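Long-range contact in alpha-rhamnosidase (Dictyoglomus thermophilum, PDB 6I60), which probably hydrolyses terminal non-reducing alpha-L-rhamnose residues from alpha-L-rhamnosides: residues I173-K181 and S286-N297. Residues are numbered along the deposited sequence; the frame is centred on the assembly and turned at random.
Sequences IAYAPMFRK and SWKTTYGPITLN
Met178 and Arg180 pair antiparallel with Thr290 and Lys288, where strands 177-181 and 288-291 run 4.7 Å apart at their closest, at 153° between directions. Four backbone hydrogen bonds join them, two at each of these pairs. Met178 O is gripped twice. Thr290 N and Thr289 OG1 reach Met178 O from opposite faces of its carbonyl plane, and the bond from Thr289 OG1 to Met178 O is 2.8 Å. The hydroxyl can do so because OG1 lies anti to the backbone N of Thr289 (chi1 -175°). The same OG1 sits over a face of the Phe179 ring, towards its rim, 3.5 Å from Phe179 CE2. Phe179 CB meets the edge of the Trp287 indole. Lys181 crosses one indole face at about a right angle, its CB 3.5 Å from the centroid of the five-membered ring in a CH-pi contact. The indole NE1 is hydrogen-bonded to Val282 O.

On the face carrying Met178 and Arg180, opposite Phe179 and Thr289, Met178 SD packs 3.6 Å from Gly292 CA, and its CE reaches Pro293 CD. The end of Arg180 leads away from 286-297, and its NE hydrogen-bonds to Trp314 O.

On the N-terminal side of Pro177, backbone pairing gives way to side-chain packing. Tyr175 CB rests over the Tyr291 ring, while the two ring planes stand at 42°. Tyr291 OH is hydrogen-bonded to Lys156 N. Thr295 lies alongside Tyr175, with its CB over a face of that ring. Leu296 CD2 touches Tyr175 CE1 at 3.6 Å. Ala176 CB meets Ile294 CG2 at 3.6 Å, and Ile173 CG2 packs on Leu296 CB.

Strand 171-184 also pairs with 242-250, and 288-298 with 325-329. The contact is thus an antiparallel strand pair flanked by further strands, both its strands broken, near 175-176 and 292-293, in a beta-rich region of this bacterial alpha-L-rhamnosidase.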
ATOM      1  N   ILE A 173       5.706 -20.316 -19.230  1.00 61.14           N
ATOM      2  CA  ILE A 173       6.822 -20.005 -18.344  1.00 60.90           C
ATOM      3  C   ILE A 173       8.109 -20.146 -19.143  1.00 64.71           C
ATOM      4  O   ILE A 173       8.495 -21.257 -19.527  1.00 67.18           O
ATOM      5  CB  ILE A 173       6.837 -20.913 -17.106  1.00 63.39           C
ATOM      6  CG1 ILE A 173       5.604 -20.656 -16.237  1.00 64.30           C
ATOM      7  CG2 ILE A 173       8.113 -20.696 -16.305  1.00 56.98           C
ATOM      8  CD1 ILE A 173       4.853 -21.915 -15.855  1.00 58.01           C
ATOM      9  N   ALA A 174       8.777 -19.022 -19.394  1.00 63.42           N
ATOM     10  CA  ALA A 174      10.076 -19.025 -20.046  1.00 58.82           C
ATOM     11  C   ALA A 174      11.175 -19.314 -19.025  1.00 58.16           C
ATOM     12  O   ALA A 174      10.932 -19.434 -17.822  1.00 60.09           O
ATOM     13  CB  ALA A 174      10.320 -17.695 -20.755  1.00 55.66           C
ATOM     14  N   TYR A 175      12.406 -19.425 -19.511  1.00 60.62           N
ATOM     15  CA  TYR A 175      13.546 -19.692 -18.651  1.00 51.62           C
ATOM     16  C   TYR A 175      14.083 -18.374 -18.094  1.00 57.74           C
ATOM     17  O   TYR A 175      13.452 -17.321 -18.207  1.00 62.40           O
ATOM     18  CB  TYR A 175      14.618 -20.463 -19.417  1.00 58.52           C
ATOM     19  CG  TYR A 175      14.432 -21.962 -19.415  1.00 61.06           C
ATOM     20  CD1 TYR A 175      13.176 -22.528 -19.597  1.00 59.48           C
ATOM     21  CD2 TYR A 175      15.515 -22.813 -19.239  1.00 64.53           C
ATOM     22  CE1 TYR A 175      13.005 -23.899 -19.600  1.00 58.47           C
ATOM     23  CE2 TYR A 175      15.354 -24.184 -19.240  1.00 65.19           C
ATOM     24  CZ  TYR A 175      14.098 -24.722 -19.421  1.00 61.24           C
ATOM     25  OH  TYR A 175      13.937 -26.087 -19.423  1.00 54.90           O
ATOM     26  N   ALA A 176      15.264 -18.422 -17.482  1.00 58.18           N
ATOM     27  CA  ALA A 176      15.883 -17.238 -16.895  1.00 60.30           C
ATOM     28  C   ALA A 176      17.163 -16.900 -17.645  1.00 55.17           C
ATOM     29  O   ALA A 176      18.221 -17.480 -17.357  1.00 57.19           O
ATOM     30  CB  ALA A 176      16.174 -17.459 -15.408  1.00 56.07           C
ATOM     31  N   PRO A 177      17.129 -15.982 -18.606  1.00 57.20           N
ATOM     32  CA  PRO A 177      18.348 -15.634 -19.337  1.00 60.08           C
ATOM     33  C   PRO A 177      19.240 -14.697 -18.541  1.00 62.77           C
ATOM     34  O   PRO A 177      18.776 -13.850 -17.774  1.00 63.30           O
ATOM     35  CB  PRO A 177      17.815 -14.945 -20.598  1.00 52.80           C
ATOM     36  CG  PRO A 177      16.527 -14.340 -20.169  1.00 50.45           C
ATOM     37  CD  PRO A 177      15.951 -15.246 -19.104  1.00 61.72           C
ATOM     38  N   MET A 178      20.544 -14.866 -18.736  1.00 62.52           N
ATOM     39  CA  MET A 178      21.552 -14.000 -18.144  1.00 64.16           C
ATOM     40  C   MET A 178      22.235 -13.198 -19.242  1.00 61.93           C
ATOM     41  O   MET A 178      22.442 -13.700 -20.350  1.00 57.58           O
ATOM     42  CB  MET A 178      22.590 -14.813 -17.363  1.00 66.45           C
ATOM     43  CG  MET A 178      21.991 -15.848 -16.427  1.00 62.60           C
ATOM     44  SD  MET A 178      23.197 -17.070 -15.877  1.00 70.99           S
ATOM     45  CE  MET A 178      23.090 -16.882 -14.099  1.00 67.98           C
ATOM     46  N   PHE A 179      22.579 -11.950 -18.933  1.00 62.87           N
ATOM     47  CA  PHE A 179      23.199 -11.051 -19.897  1.00 60.38           C
ATOM     48  C   PHE A 179      24.467 -10.470 -19.297  1.00 62.11           C
ATOM     49  O   PHE A 179      24.470 -10.034 -18.141  1.00 63.72           O
ATOM     50  CB  PHE A 179      22.237  -9.931 -20.304  1.00 62.78           C
ATOM     51  CG  PHE A 179      21.040 -10.415 -21.070  1.00 59.51           C
ATOM     52  CD1 PHE A 179      19.888 -10.801 -20.408  1.00 59.13           C
ATOM     53  CD2 PHE A 179      21.069 -10.491 -22.452  1.00 60.42           C
ATOM     54  CE1 PHE A 179      18.786 -11.250 -21.109  1.00 62.27           C
ATOM     55  CE2 PHE A 179      19.971 -10.941 -23.158  1.00 60.16           C
ATOM     56  CZ  PHE A 179      18.827 -11.320 -22.486  1.00 55.93           C
ATOM     57  N   ARG A 180      25.539 -10.460 -20.086  1.00 67.35           N
ATOM     58  CA  ARG A 180      26.851 -10.032 -19.624  1.00 69.15           C
ATOM     59  C   ARG A 180      27.481  -9.091 -20.639  1.00 73.19           C
ATOM     60  O   ARG A 180      27.377  -9.308 -21.850  1.00 73.07           O
ATOM     61  CB  ARG A 180      27.773 -11.233 -19.391  1.00 65.03           C
ATOM     62  CG  ARG A 180      29.189 -10.845 -19.033  1.00 62.73           C
ATOM     63  CD  ARG A 180      30.145 -12.025 -19.095  1.00 73.65           C
ATOM     64  NE  ARG A 180      31.104 -12.021 -17.991  1.00 75.84           N
ATOM     65  CZ  ARG A 180      32.011 -11.072 -17.769  1.00 78.54           C
ATOM     66  NH1 ARG A 180      32.117 -10.025 -18.579  1.00 77.96           N
ATOM     67  NH2 ARG A 180      32.828 -11.177 -16.731  1.00 77.95           N
ATOM     68  N   LYS A 181      28.136  -8.046 -20.134  1.00 69.63           N
ATOM     69  CA  LYS A 181      28.876  -7.107 -20.965  1.00 69.89           C
ATOM     70  C   LYS A 181      30.074  -6.607 -20.172  1.00 73.24           C
ATOM     71  O   LYS A 181      29.963  -6.336 -18.974  1.00 74.57           O
ATOM     72  CB  LYS A 181      27.993  -5.934 -21.412  1.00 68.27           C
ATOM     73  CG  LYS A 181      28.756  -4.748 -21.987  1.00 69.27           C
ATOM     74  CD  LYS A 181      28.944  -4.888 -23.490  1.00 71.75           C
ATOM     75  CE  LYS A 181      30.050  -3.977 -23.999  1.00 69.02           C
ATOM     76  NZ  LYS A 181      31.380  -4.648 -23.964  1.00 71.95           N
ATOM     77  N   SER A 286      26.503  -6.290 -28.697  1.00 53.35           N
ATOM     78  CA  SER A 286      27.801  -6.689 -28.168  1.00 56.77           C
ATOM     79  C   SER A 286      27.689  -7.433 -26.844  1.00 67.33           C
ATOM     80  O   SER A 286      28.711  -7.890 -26.320  1.00 72.25           O
ATOM     81  CB  SER A 286      28.701  -5.462 -28.004  1.00 57.38           C
ATOM     82  OG  SER A 286      28.380  -4.744 -26.823  1.00 62.88           O
ATOM     83  N   TRP A 287      26.482  -7.567 -26.300  1.00 65.33           N
ATOM     84  CA  TRP A 287      26.276  -8.274 -25.046  1.00 66.65           C
ATOM     85  C   TRP A 287      26.220  -9.777 -25.281  1.00 72.62           C
ATOM     86  O   TRP A 287      25.655 -10.247 -26.272  1.00 74.98           O
ATOM     87  CB  TRP A 287      24.980  -7.817 -24.380  1.00 65.14           C
ATOM     88  CG  TRP A 287      25.054  -6.465 -23.756  1.00 67.68           C
ATOM     89  CD1 TRP A 287      25.539  -5.324 -24.323  1.00 66.80           C
ATOM     90  CD2 TRP A 287      24.619  -6.106 -22.441  1.00 69.92           C
ATOM     91  NE1 TRP A 287      25.436  -4.276 -23.441  1.00 63.36           N
ATOM     92  CE2 TRP A 287      24.873  -4.731 -22.277  1.00 72.18           C
ATOM     93  CE3 TRP A 287      24.040  -6.816 -21.384  1.00 64.68           C
ATOM     94  CZ2 TRP A 287      24.569  -4.052 -21.103  1.00 76.62           C
ATOM     95  CZ3 TRP A 287      23.737  -6.140 -20.221  1.00 66.89           C
ATOM     96  CH2 TRP A 287      24.002  -4.772 -20.088  1.00 70.25           C
ATOM     97  N   LYS A 288      26.804 -10.528 -24.356  1.00 68.99           N
ATOM     98  CA  LYS A 288      26.709 -11.977 -24.388  1.00 73.37           C
ATOM     99  C   LYS A 288      25.549 -12.442 -23.516  1.00 70.97           C
ATOM    100  O   LYS A 288      25.065 -11.716 -22.644  1.00 66.55           O
ATOM    101  CB  LYS A 288      28.019 -12.613 -23.923  1.00 76.28           C
ATOM    102  CG  LYS A 288      29.160 -12.457 -24.914  1.00 77.26           C
ATOM    103  CD  LYS A 288      28.722 -12.807 -26.328  1.00 77.42           C
ATOM    104  CE  LYS A 288      29.914 -13.160 -27.203  1.00 73.64           C
ATOM    105  NZ  LYS A 288      30.357 -14.568 -27.002  1.00 76.75           N
ATOM    106  N   THR A 289      25.097 -13.668 -23.766  1.00 76.38           N
ATOM    107  CA  THR A 289      23.932 -14.182 -23.063  1.00 75.21           C
ATOM    108  C   THR A 289      23.973 -15.703 -23.045  1.00 76.64           C
ATOM    109  O   THR A 289      24.574 -16.332 -23.920  1.00 73.96           O
ATOM    110  CB  THR A 289      22.631 -13.687 -23.707  1.00 67.76           C
ATOM    111  OG1 THR A 289      21.515 -14.107 -22.915  1.00 70.23           O
ATOM    112  CG2 THR A 289      22.491 -14.231 -25.121  1.00 65.22           C
ATOM    113  N   THR A 290      23.325 -16.281 -22.035  1.00 73.65           N
ATOM    114  CA  THR A 290      23.313 -17.725 -21.838  1.00 76.71           C
ATOM    115  C   THR A 290      22.219 -18.074 -20.836  1.00 73.66           C
ATOM    116  O   THR A 290      21.605 -17.196 -20.222  1.00 69.57           O
ATOM    117  CB  THR A 290      24.664 -18.237 -21.337  1.00 72.07           C
ATOM    118  OG1 THR A 290      24.520 -19.583 -20.868  1.00 72.47           O
ATOM    119  CG2 THR A 290      25.152 -17.373 -20.196  1.00 75.65           C
ATOM    120  N   TYR A 291      21.988 -19.374 -20.678  1.00 69.32           N
ATOM    121  CA  TYR A 291      21.097 -19.899 -19.655  1.00 71.88           C
ATOM    122  C   TYR A 291      21.923 -20.382 -18.471  1.00 72.56           C
ATOM    123  O   TYR A 291      23.014 -20.932 -18.647  1.00 66.04           O
ATOM    124  CB  TYR A 291      20.239 -21.043 -20.199  1.00 62.74           C
ATOM    125  CG  TYR A 291      18.987 -20.584 -20.914  1.00 69.65           C
ATOM    126  CD1 TYR A 291      18.366 -19.391 -20.571  1.00 68.86           C
ATOM    127  CD2 TYR A 291      18.429 -21.343 -21.935  1.00 72.13           C
ATOM    128  CE1 TYR A 291      17.223 -18.966 -21.223  1.00 67.29           C
ATOM    129  CE2 TYR A 291      17.286 -20.927 -22.593  1.00 73.71           C
ATOM    130  CZ  TYR A 291      16.687 -19.740 -22.232  1.00 73.65           C
ATOM    131  OH  TYR A 291      15.549 -19.325 -22.884  1.00 73.01           O
ATOM    132  N   GLY A 292      21.402 -20.171 -17.265  1.00 70.27           N
ATOM    133  CA  GLY A 292      22.132 -20.502 -16.067  1.00 70.17           C
ATOM    134  C   GLY A 292      21.468 -21.577 -15.234  1.00 67.16           C
ATOM    135  O   GLY A 292      20.855 -22.517 -15.750  1.00 58.68           O
ATOM    136  N   PRO A 293      21.589 -21.456 -13.909  1.00 67.03           N
ATOM    137  CA  PRO A 293      21.002 -22.478 -13.030  1.00 63.38           C
ATOM    138  C   PRO A 293      19.483 -22.445 -12.987  1.00 62.83           C
ATOM    139  O   PRO A 293      18.859 -23.506 -12.873  1.00 67.72           O
ATOM    140  CB  PRO A 293      21.615 -22.154 -11.662  1.00 61.68           C
ATOM    141  CG  PRO A 293      21.962 -20.702 -11.737  1.00 60.96           C
ATOM    142  CD  PRO A 293      22.342 -20.434 -13.161  1.00 64.57           C
ATOM    143  N   ILE A 294      18.866 -21.270 -13.078  1.00 55.44           N
ATOM    144  CA  ILE A 294      17.416 -21.163 -12.956  1.00 56.61           C
ATOM    145  C   ILE A 294      16.766 -21.592 -14.264  1.00 62.17           C
ATOM    146  O   ILE A 294      17.091 -21.070 -15.337  1.00 61.22           O
ATOM    147  CB  ILE A 294      17.003 -19.733 -12.575  1.00 54.79           C
ATOM    148  CG1 ILE A 294      17.544 -19.372 -11.192  1.00 59.29           C
ATOM    149  CG2 ILE A 294      15.490 -19.597 -12.590  1.00 55.36           C
ATOM    150  CD1 ILE A 294      18.590 -18.287 -11.214  1.00 60.51           C
ATOM    151  N   THR A 295      15.843 -22.551 -14.177  1.00 66.28           N
ATOM    152  CA  THR A 295      15.074 -22.977 -15.341  1.00 63.53           C
ATOM    153  C   THR A 295      13.736 -22.249 -15.369  1.00 59.93           C
ATOM    154  O   THR A 295      13.676 -21.064 -15.711  1.00 58.96           O
ATOM    155  CB  THR A 295      14.855 -24.492 -15.335  1.00 60.43           C
ATOM    156  OG1 THR A 295      14.011 -24.854 -14.235  1.00 59.16           O
ATOM    157  CG2 THR A 295      16.186 -25.221 -15.211  1.00 67.41           C
ATOM    158  N   LEU A 296      12.662 -22.943 -15.003  1.00 56.70           N
ATOM    159  CA  LEU A 296      11.343 -22.332 -14.979  1.00 58.82           C
ATOM    160  C   LEU A 296      11.193 -21.426 -13.765  1.00 64.68           C
ATOM    161  O   LEU A 296      11.680 -21.737 -12.674  1.00 67.55           O
ATOM    162  CB  LEU A 296      10.257 -23.408 -14.965  1.00 61.60           C
ATOM    163  CG  LEU A 296      10.305 -24.426 -16.104  1.00 62.08           C
ATOM    164  CD1 LEU A 296       9.225 -25.480 -15.918  1.00 62.69           C
ATOM    165  CD2 LEU A 296      10.152 -23.728 -17.442  1.00 63.02           C
ATOM    166  N   ASN A 297      10.516 -20.297 -13.961  1.00 63.86           N
ATOM    167  CA  ASN A 297      10.252 -19.362 -12.875  1.00 59.07           C
ATOM    168  C   ASN A 297       8.890 -18.724 -13.102  1.00 59.52           C
ATOM    169  O   ASN A 297       8.606 -18.235 -14.199  1.00 60.94           O
ATOM    170  CB  ASN A 297      11.349 -18.293 -12.777  1.00 58.87           C
ATOM    171  CG  ASN A 297      11.456 -17.440 -14.030  1.00 59.91           C
ATOM    172  OD1 ASN A 297      11.050 -16.278 -14.039  1.00 63.54           O
ATOM    173  ND2 ASN A 297      12.010 -18.013 -15.092  1.00 54.64           N
TER